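Local coordinates for protein tartrate dehydrogenase/decarboxylase (Pseudomonas putida, PDB 3FLK) that oxidises tartrate with NAD and also converts meso-tartrate to D-glycerate and D-malate to pyruvate, using a magnesium or manganese ion, at residues A[293-298]-A[339-344]. The protein carries 1 engineered substitution. Residues are numbered along the deposited sequence; the frame is centred on the assembly and turned at random.
Sequences KNIANP and VTPDMG. With NAI (1,4-dihydronicotinamide adenine dinucleotide), chain F.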
# COMPACT_ATOMS: atom_id res chain seq x y z
N LYS A 293 19.25 14.20 17.00
CA LYS A 293 20.42 14.56 16.19
C LYS A 293 20.20 15.72 15.22
O LYS A 293 21.06 16.02 14.40
CB LYS A 293 21.05 13.36 15.46
CG LYS A 293 20.11 12.36 14.84
CD LYS A 293 20.14 11.07 15.63
CE LYS A 293 20.30 9.88 14.70
NZ LYS A 293 20.71 8.66 15.46
N ASN A 294 19.04 16.37 15.34
CA ASN A 294 18.68 17.52 14.50
C ASN A 294 19.09 17.36 13.03
O ASN A 294 19.79 18.22 12.47
CB ASN A 294 19.24 18.82 15.10
CG ASN A 294 18.58 19.18 16.42
OD1 ASN A 294 17.41 19.57 16.46
ND2 ASN A 294 19.34 19.05 17.51
N ILE A 295 18.67 16.26 12.43
CA ILE A 295 18.85 16.02 11.00
C ILE A 295 17.51 15.84 10.30
O ILE A 295 17.45 15.65 9.08
CB ILE A 295 19.76 14.80 10.70
CG1 ILE A 295 19.22 13.54 11.40
CG2 ILE A 295 21.22 15.10 11.08
CD1 ILE A 295 19.76 12.24 10.84
N ALA A 296 16.43 15.91 11.08
CA ALA A 296 15.07 15.85 10.54
C ALA A 296 14.83 16.95 9.51
O ALA A 296 15.17 18.11 9.74
CB ALA A 296 14.05 15.95 11.67
N ASN A 297 14.28 16.57 8.37
CA ASN A 297 13.89 17.50 7.31
C ASN A 297 12.71 18.35 7.77
O ASN A 297 11.65 17.80 8.10
CB ASN A 297 13.53 16.71 6.04
CG ASN A 297 13.50 17.57 4.79
OD1 ASN A 297 13.34 18.79 4.85
ND2 ASN A 297 13.67 16.93 3.63
N PRO A 298 12.89 19.69 7.83
CA PRO A 298 11.80 20.57 8.25
C PRO A 298 10.89 21.04 7.12
O PRO A 298 9.93 21.77 7.38
CB PRO A 298 12.55 21.76 8.84
CG PRO A 298 13.80 21.84 8.02
CD PRO A 298 14.13 20.44 7.56
N VAL A 339 20.06 21.31 2.05
CA VAL A 339 19.06 20.36 2.55
C VAL A 339 19.65 19.37 3.56
O VAL A 339 20.87 19.32 3.76
CB VAL A 339 18.36 19.60 1.38
CG1 VAL A 339 17.41 20.53 0.63
CG2 VAL A 339 19.38 18.99 0.43
N THR A 340 18.78 18.59 4.18
CA THR A 340 19.17 17.58 5.17
C THR A 340 19.65 16.28 4.49
O THR A 340 19.48 16.13 3.28
CB THR A 340 18.01 17.30 6.16
OG1 THR A 340 16.77 17.22 5.44
CG2 THR A 340 17.91 18.40 7.20
N PRO A 341 20.27 15.36 5.26
CA PRO A 341 20.80 14.10 4.71
C PRO A 341 19.81 13.21 3.96
O PRO A 341 20.23 12.45 3.08
CB PRO A 341 21.33 13.38 5.96
CG PRO A 341 21.67 14.49 6.90
CD PRO A 341 20.56 15.48 6.70
N ASP A 342 18.52 13.28 4.29
CA ASP A 342 17.51 12.48 3.59
C ASP A 342 17.34 12.91 2.12
O ASP A 342 16.82 12.15 1.30
CB ASP A 342 16.16 12.49 4.32
CG ASP A 342 15.54 13.88 4.38
OD1 ASP A 342 14.50 14.10 3.73
OD2 ASP A 342 16.11 14.75 5.08
N MSE A 343 17.80 14.12 1.81
CA MSE A 343 17.79 14.64 0.45
C MSE A 343 19.20 14.74 -0.15
O MSE A 343 19.40 15.35 -1.20
CB MSE A 343 17.11 16.01 0.40
CG MSE A 343 15.69 16.02 0.90
SE MSE A 343 14.85 17.73 0.55
CE MSE A 343 14.39 17.46 -1.32
N GLY A 344 20.17 14.14 0.53
CA GLY A 344 21.54 14.08 0.03
C GLY A 344 22.44 15.23 0.46
O GLY A 344 23.58 15.34 0.01
PA NAI F . 7.80 8.14 10.84
O1A NAI F . 7.23 8.98 9.77
O2A NAI F . 7.92 8.86 12.12
O5B NAI F . 9.25 7.62 10.39
C5B NAI F . 9.44 6.74 9.31
C4B NAI F . 10.87 6.87 8.78
O4B NAI F . 11.00 8.08 8.06
C3B NAI F . 11.90 6.88 9.89
O3B NAI F . 13.01 6.12 9.48
C2B NAI F . 12.27 8.35 10.03
O2B NAI F . 13.61 8.53 10.42
C1B NAI F . 11.99 8.91 8.65
N9A NAI F . 11.52 10.30 8.73
C8A NAI F . 10.27 10.73 9.11
N7A NAI F . 10.25 12.08 9.04
C5A NAI F . 11.45 12.52 8.62
C6A NAI F . 11.96 13.79 8.37
N6A NAI F . 11.19 14.87 8.55
N1A NAI F . 13.26 13.93 7.93
C2A NAI F . 14.05 12.82 7.73
N3A NAI F . 13.53 11.56 7.97
C4A NAI F . 12.26 11.41 8.41
O3 NAI F . 6.85 6.83 10.95
PN NAI F . 7.06 5.52 11.88
O1N NAI F . 8.49 5.28 12.14
O2N NAI F . 6.29 4.44 11.23
O5D NAI F . 6.31 5.91 13.24
C5D NAI F . 6.97 6.57 14.30
C4D NAI F . 5.95 7.13 15.29
O4D NAI F . 5.25 8.21 14.69
C3D NAI F . 4.89 6.12 15.71
O3D NAI F . 4.64 6.33 17.08
C2D NAI F . 3.67 6.49 14.89
O2D NAI F . 2.47 6.15 15.54
C1D NAI F . 3.85 7.99 14.75
N1N NAI F . 3.20 8.61 13.58
C2N NAI F . 2.44 9.72 13.80
C3N NAI F . 1.82 10.38 12.74
C7N NAI F . 1.22 11.74 12.98
O7N NAI F . 1.38 12.36 14.23
N7N NAI F . 0.55 12.33 11.99
C4N NAI F . 1.98 9.88 11.45
C5N NAI F . 2.76 8.75 11.23
C6N NAI F . 3.37 8.11 12.31
O HOH W 1 17.57 13.72 7.26
O HOH W 2 15.78 19.55 3.90
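Asn297 and Thr340 bring two irregular loops together, their CA atoms 5.7 Å apart, with a short 3-10 turn at 341-342. Asn297 does most of the work: CG lies anti to the backbone N (chi1 -163°), sending the amide across the Asp342 carboxylate, and ND2 donates to the syn lone pair of Asp342 OD1 at 3.0 Å, nearly straight. The other carboxylate oxygen, OD2, accepts the hydroxyl of Thr340 at 2.6 Å from OG1 and a water that also donates to Ile295 O. Thr261 is a further partner of OD1, so both oxygens are gripped twice. Replacing Asp342 with an alanine would probably leave the Asn297 amide N-H and the Thr340 hydroxyl without their carboxylate acceptors and the amide freer to turn. The selenium of Met343, a selenomethionine here, lies 3.4 Å from Asn297 ND2, while Pro341 CD rests against Ile295 CB. The contact forms part of the adenine pocket of NADH: Asp342 CG lies 3.8 Å from C2A, Asn297 N donates to N1A at 2.9 Å, and N6A returns a bond to Asn297 O. Asn297 OD1 caps Ile299 N at the turn into helix 299-313; Thr340 and Pro298 pack on helix 349-361, and Ala296 meets helix 17-35.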